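Local structure of glyoxalase family protein (Enterococcus faecalis, 2P25) at residues 9-14 / 54-59; 97-102 / 111-116. The protein is of unknown function but belongs to the glyoxalase/bleomycin resistance protein/dioxygenase superfamily and forms a two-chain assembly. One frame throughout, in Å; residues are numbered along the deposited sequence.

Interactions 1 and 2 belong to the two four-stranded mixed sheets of the chain. Segments 9-14 and 54-59 pair strands 6-13 and 52-58, the first and last of one sheet in chain order and neighbours in space. In the other sheet, the loop before strand 102-103 runs beside strand 110-115. The centres of the contacts lie about 21 Å apart, on opposite sides of the centre of the chain. They still meet where I11 CG2 packs 4.2 Å from D116 OD2. Y23 touches I11 and is hydrogen-bonded to D116. D118 is hydrogen-bonded to both S14 OG (by OD1) and D116 OD1 (by N). Interaction 1 is buried at the subunit interface, whereas interaction 2 lies at the surface.

Interaction 1 of 2, residues 9-14 / 54-59; sequences VAINAS and LEIFIS
The F57 ring is met at its edge by A10 CB and I11 O, both near the ring plane. CE2 is the ring carbon nearest A10 CB, at 4.0 Å. The N12 amide crosses the F57 side chain obliquely, its plane 84° from that of the ring. Its OD1 comes to 3.7 Å from F57 CB. F57 CG stands anti to its own carbonyl carbon (chi1 -67°), which brings the ring back along the strand towards A10. R75 of the second subunit makes a cation-pi contact with this ring and also donates to N12 OD1. N12 ND2 is hydrogen-bonded to E70 OE1 and A71 O of the second subunit, so the amide oxygen and nitrogen are both held.

A10, N12, E55 and F57 share one face of the sheet. V9, I11, A13, L54, I56 and I58 put apolar side chains on the other. There I11 CD1 reaches L54 CG at 3.9 Å, and A13 CB meets I56 CG2 at 3.7 Å. Y23 and T19 of helix 16-26 pack against this side.

Five backbone hydrogen bonds join the strands in register. E55 N bonds to V9 O, and I11 N returns to E55 O at 2.8 Å. F57 N uses I11 O, A13 N uses F57 O, and S59 N closes the row on A13 O. The strand axes approach to 4.6 Å at 23°.

Residues 9-12 also pair antiparallel with a strand of the second subunit. Strands 6-13 and 52-58, first and last in chain order, form the parallel pair of a mixed 1-4-3-2 sheet, as in the beta-alpha-beta-beta-beta units of the glyoxalase fold.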
loop_
_atom_site.group_PDB
_atom_site.type_symbol
_atom_site.label_atom_id
_atom_site.label_comp_id
_atom_site.label_asym_id
_atom_site.label_seq_id
_atom_site.Cartn_x
_atom_site.Cartn_y
_atom_site.Cartn_z
ATOM N N VAL A 9 -3.267 -5.289 0.357
ATOM C CA VAL A 9 -3.014 -3.970 -0.173
ATOM C C VAL A 9 -3.802 -3.931 -1.493
ATOM O O VAL A 9 -3.829 -4.927 -2.206
ATOM C CB VAL A 9 -1.516 -3.789 -0.425
ATOM C CG1 VAL A 9 -1.235 -2.548 -1.212
ATOM C CG2 VAL A 9 -0.764 -3.711 0.912
ATOM N N ALA A 10 -4.505 -2.835 -1.764
ATOM C CA ALA A 10 -5.292 -2.686 -3.023
ATOM C C ALA A 10 -4.608 -1.744 -4.007
ATOM O O ALA A 10 -4.029 -0.724 -3.616
ATOM C CB ALA A 10 -6.682 -2.153 -2.717
ATOM N N ILE A 11 -4.711 -2.079 -5.293
ATOM C CA ILE A 11 -4.042 -1.331 -6.379
ATOM C C ILE A 11 -5.077 -1.093 -7.457
ATOM O O ILE A 11 -5.902 -1.959 -7.721
ATOM C CB ILE A 11 -2.864 -2.181 -6.967
ATOM C CG1 ILE A 11 -1.716 -2.246 -5.949
ATOM C CG2 ILE A 11 -2.366 -1.619 -8.333
ATOM C CD1 ILE A 11 -0.745 -3.436 -6.249
ATOM N N ASN A 12 -5.007 0.083 -8.082
ATOM C CA ASN A 12 -5.835 0.422 -9.263
ATOM C C ASN A 12 -4.949 0.285 -10.499
ATOM O O ASN A 12 -3.870 0.875 -10.534
ATOM C CB ASN A 12 -6.352 1.883 -9.189
ATOM C CG ASN A 12 -7.355 2.102 -8.067
ATOM O OD1 ASN A 12 -7.984 1.154 -7.602
ATOM N ND2 ASN A 12 -7.521 3.372 -7.632
ATOM N N ALA A 13 -5.407 -0.511 -11.474
ATOM C CA ALA A 13 -4.665 -0.792 -12.696
ATOM C C ALA A 13 -5.546 -0.497 -13.901
ATOM O O ALA A 13 -6.797 -0.518 -13.792
ATOM C CB ALA A 13 -4.221 -2.269 -12.735
ATOM N N SER A 14 -4.908 -0.279 -15.061
ATOM C CA SER A 14 -5.687 0.158 -16.243
ATOM C C SER A 14 -6.100 -0.960 -17.191
ATOM O O SER A 14 -7.117 -0.849 -17.882
ATOM C CB SER A 14 -4.904 1.191 -17.067
ATOM O OG SER A 14 -3.740 0.580 -17.595
ATOM N N LEU A 54 -3.095 -9.369 -2.509
ATOM C CA LEU A 54 -3.086 -8.155 -3.303
ATOM C C LEU A 54 -4.424 -8.075 -4.011
ATOM O O LEU A 54 -4.830 -9.034 -4.664
ATOM C CB LEU A 54 -1.935 -8.245 -4.313
ATOM C CG LEU A 54 -1.135 -7.054 -4.748
ATOM C CD1 LEU A 54 -0.418 -6.406 -3.546
ATOM C CD2 LEU A 54 -0.159 -7.544 -5.807
ATOM N N GLU A 55 -5.137 -6.969 -3.841
ATOM C CA GLU A 55 -6.427 -6.747 -4.487
ATOM C C GLU A 55 -6.282 -5.723 -5.595
ATOM O O GLU A 55 -5.905 -4.586 -5.323
ATOM C CB GLU A 55 -7.371 -6.213 -3.447
ATOM C CG GLU A 55 -8.787 -6.095 -3.808
ATOM C CD GLU A 55 -9.620 -5.993 -2.551
ATOM O OE1 GLU A 55 -9.845 -7.035 -1.867
ATOM O OE2 GLU A 55 -10.017 -4.869 -2.237
ATOM N N ILE A 56 -6.606 -6.104 -6.822
ATOM C CA ILE A 56 -6.393 -5.200 -7.948
ATOM C C ILE A 56 -7.724 -4.868 -8.583
ATOM O O ILE A 56 -8.480 -5.784 -8.949
ATOM C CB ILE A 56 -5.425 -5.789 -8.989
ATOM C CG1 ILE A 56 -4.165 -6.330 -8.287
ATOM C CG2 ILE A 56 -5.107 -4.735 -10.058
ATOM C CD1 ILE A 56 -3.093 -6.810 -9.208
ATOM N N PHE A 57 -8.020 -3.581 -8.691
ATOM C CA PHE A 57 -9.220 -3.096 -9.362
ATOM C C PHE A 57 -8.770 -2.624 -10.741
ATOM O O PHE A 57 -7.876 -1.808 -10.831
ATOM C CB PHE A 57 -9.823 -1.913 -8.578
ATOM C CG PHE A 57 -10.368 -2.318 -7.230
ATOM C CD1 PHE A 57 -11.726 -2.596 -7.065
ATOM C CD2 PHE A 57 -9.517 -2.421 -6.139
ATOM C CE1 PHE A 57 -12.218 -2.985 -5.810
ATOM C CE2 PHE A 57 -9.994 -2.824 -4.894
ATOM C CZ PHE A 57 -11.343 -3.087 -4.725
ATOM N N ILE A 58 -9.373 -3.167 -11.802
ATOM C CA ILE A 58 -8.912 -2.902 -13.155
ATOM C C ILE A 58 -9.989 -2.139 -13.920
ATOM O O ILE A 58 -11.099 -2.617 -14.070
ATOM C CB ILE A 58 -8.585 -4.230 -13.916
ATOM C CG1 ILE A 58 -7.607 -5.094 -13.101
ATOM C CG2 ILE A 58 -7.990 -3.952 -15.309
ATOM C CD1 ILE A 58 -7.514 -6.516 -13.560
ATOM N N SER A 59 -9.635 -0.979 -14.448
ATOM C CA SER A 59 -10.612 -0.106 -15.126
ATOM C C SER A 59 -9.892 0.928 -15.981
ATOM O O SER A 59 -8.875 1.482 -15.573
ATOM C CB SER A 59 -11.498 0.602 -14.100
ATOM O OG SER A 59 -12.435 1.480 -14.729
#

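Interaction 2 of 2, residues 97-102 / 111-116; sequences ETEPLR and MTFFFD
At the outer border of the second sheet, the loop 97-101, leading into strand 102-103, runs along strand 110-115, and R102 forms an antiparallel hydrogen-bonded pair with selenomethionine M111. R102 N donates to M111 O at 3.1 Å, and M111 N returns to R102 O at 2.9 Å. Further along, E99 N donates to F113 O with an almost straight bond (172°). T112 OG1 donates to E99 O from above the carbonyl plane. One water donates to E97 O and accepts from F115 N.

The R102 side chain bends at chi2 (-142°) and turns back to its own segment. Its NH1 forms a salt bridge with E99 OE1 at 2.9 Å. M111 CE lies over one face of the guanidinium. NH2 sits at the edge of the F113 ring, 3.4 Å from CD2, with the two planes 28° apart. E99 OE2 meets the edge of the F115 ring in its plane, 3.4 Å from CZ. The R102-E99 pair thus lies beside both rings. H76 packs edge-to-face with F113. The loop passes into strand 102-103, the short outermost antiparallel strand of a glyoxalase-fold 1-4-3-2 sheet.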
loop_
_atom_site.group_PDB
_atom_site.type_symbol
_atom_site.label_atom_id
_atom_site.label_comp_id
_atom_site.label_asym_id
_atom_site.label_seq_id
_atom_site.Cartn_x
_atom_site.Cartn_y
_atom_site.Cartn_z
ATOM N N GLU A 97 12.439 -3.333 -16.116
ATOM C CA GLU A 97 13.582 -2.470 -15.799
ATOM C C GLU A 97 13.684 -2.109 -14.322
ATOM O O GLU A 97 12.676 -1.995 -13.629
ATOM C CB GLU A 97 13.534 -1.205 -16.642
ATOM C CG GLU A 97 13.647 -1.492 -18.108
ATOM C CD GLU A 97 13.969 -0.237 -18.898
ATOM O OE1 GLU A 97 15.061 0.330 -18.678
ATOM O OE2 GLU A 97 13.120 0.187 -19.716
ATOM N N THR A 98 14.919 -1.971 -13.843
ATOM C CA THR A 98 15.159 -1.596 -12.461
ATOM C C THR A 98 16.062 -0.377 -12.449
ATOM O O THR A 98 16.926 -0.219 -13.339
ATOM C CB THR A 98 15.799 -2.760 -11.648
ATOM O OG1 THR A 98 16.856 -3.356 -12.400
ATOM C CG2 THR A 98 14.754 -3.836 -11.323
ATOM N N GLU A 99 15.829 0.509 -11.486
ATOM C CA GLU A 99 16.732 1.638 -11.235
ATOM C C GLU A 99 18.100 1.143 -10.746
ATOM O O GLU A 99 18.213 0.035 -10.205
ATOM C CB GLU A 99 16.151 2.604 -10.206
ATOM C CG GLU A 99 14.867 3.286 -10.657
ATOM C CD GLU A 99 14.382 4.280 -9.647
ATOM O OE1 GLU A 99 14.821 4.223 -8.472
ATOM O OE2 GLU A 99 13.540 5.115 -10.020
ATOM N N PRO A 100 19.160 1.954 -10.953
ATOM C CA PRO A 100 20.466 1.553 -10.407
ATOM C C PRO A 100 20.382 1.290 -8.896
ATOM O O PRO A 100 19.652 1.959 -8.175
ATOM C CB PRO A 100 21.358 2.774 -10.660
ATOM C CG PRO A 100 20.684 3.508 -11.789
ATOM C CD PRO A 100 19.226 3.223 -11.700
ATOM N N LEU A 101 21.159 0.313 -8.449
ATOM C CA LEU A 101 21.193 -0.096 -7.060
ATOM C C LEU A 101 21.773 1.045 -6.225
ATOM O O LEU A 101 22.715 1.714 -6.645
ATOM C CB LEU A 101 22.096 -1.330 -6.972
ATOM C CG LEU A 101 22.045 -2.326 -5.840
ATOM C CD1 LEU A 101 20.624 -2.783 -5.542
ATOM C CD2 LEU A 101 22.977 -3.506 -6.191
ATOM N N ARG A 102 21.201 1.278 -5.055
ATOM C CA ARG A 102 21.808 2.194 -4.085
ATOM C C ARG A 102 21.591 1.693 -2.668
ATOM O O ARG A 102 21.017 0.636 -2.470
ATOM C CB ARG A 102 21.231 3.587 -4.231
ATOM C CG ARG A 102 19.719 3.640 -4.140
ATOM C CD ARG A 102 19.261 4.657 -5.123
ATOM N NE ARG A 102 17.860 5.015 -4.990
ATOM C CZ ARG A 102 16.886 4.549 -5.765
ATOM N NH1 ARG A 102 17.127 3.650 -6.730
ATOM N NH2 ARG A 102 15.660 4.989 -5.556
HETATM N N MSE A 111 18.899 -1.244 -1.944
HETATM C CA MSE A 111 17.514 -1.056 -2.387
HETATM C C MSE A 111 17.499 -0.558 -3.820
HETATM O O MSE A 111 18.484 -0.005 -4.315
HETATM C CB MSE A 111 16.779 -0.039 -1.499
HETATM C CG MSE A 111 17.483 1.276 -1.457
HETATM SE SE MSE A 111 16.482 2.610 -0.461
HETATM C CE MSE A 111 15.117 3.013 -1.820
ATOM N N THR A 112 16.379 -0.800 -4.499
ATOM C CA THR A 112 16.123 -0.182 -5.790
ATOM C C THR A 112 14.597 -0.225 -6.023
ATOM O O THR A 112 13.847 -0.763 -5.187
ATOM C CB THR A 112 16.873 -0.875 -6.944
ATOM O OG1 THR A 112 16.741 -0.059 -8.140
ATOM C CG2 THR A 112 16.299 -2.291 -7.208
ATOM N N PHE A 113 14.171 0.328 -7.152
ATOM C CA PHE A 113 12.766 0.356 -7.560
ATOM C C PHE A 113 12.589 -0.213 -8.950
ATOM O O PHE A 113 13.460 -0.089 -9.821
ATOM C CB PHE A 113 12.222 1.793 -7.606
ATOM C CG PHE A 113 11.902 2.384 -6.261
ATOM C CD1 PHE A 113 10.619 2.264 -5.726
ATOM C CD2 PHE A 113 12.884 3.043 -5.533
ATOM C CE1 PHE A 113 10.314 2.835 -4.472
ATOM C CE2 PHE A 113 12.596 3.620 -4.275
ATOM C CZ PHE A 113 11.330 3.504 -3.740
ATOM N N PHE A 114 11.446 -0.859 -9.142
ATOM C CA PHE A 114 10.924 -1.161 -10.461
ATOM C C PHE A 114 9.485 -0.636 -10.465
ATOM O O PHE A 114 9.041 -0.078 -9.463
ATOM C CB PHE A 114 11.025 -2.659 -10.809
ATOM C CG PHE A 114 10.244 -3.581 -9.896
ATOM C CD1 PHE A 114 9.094 -4.236 -10.373
ATOM C CD2 PHE A 114 10.689 -3.845 -8.602
ATOM C CE1 PHE A 114 8.378 -5.115 -9.562
ATOM C CE2 PHE A 114 9.972 -4.707 -7.777
ATOM C CZ PHE A 114 8.831 -5.354 -8.264
ATOM N N PHE A 115 8.778 -0.756 -11.586
ATOM C CA PHE A 115 7.477 -0.090 -11.715
ATOM C C PHE A 115 6.524 -1.019 -12.378
ATOM O O PHE A 115 6.901 -1.786 -13.265
ATOM C CB PHE A 115 7.635 1.200 -12.537
ATOM C CG PHE A 115 8.581 2.162 -11.902
ATOM C CD1 PHE A 115 8.117 3.092 -10.980
ATOM C CD2 PHE A 115 9.966 2.096 -12.170
ATOM C CE1 PHE A 115 9.016 3.950 -10.332
ATOM C CE2 PHE A 115 10.855 2.941 -11.523
ATOM C CZ PHE A 115 10.386 3.864 -10.613
ATOM N N ASP A 116 5.275 -0.963 -11.918
ATOM C CA ASP A 116 4.214 -1.764 -12.540
ATOM C C ASP A 116 3.803 -1.133 -13.884
ATOM O O ASP A 116 4.325 -0.073 -14.264
ATOM C CB ASP A 116 3.087 -2.077 -11.516
ATOM C CG ASP A 116 1.886 -1.099 -11.579
ATOM O OD1 ASP A 116 1.962 -0.039 -12.195
ATOM O OD2 ASP A 116 0.844 -1.455 -10.978
HETATM O O HOH W 1 10.085 -1.301 -14.141
#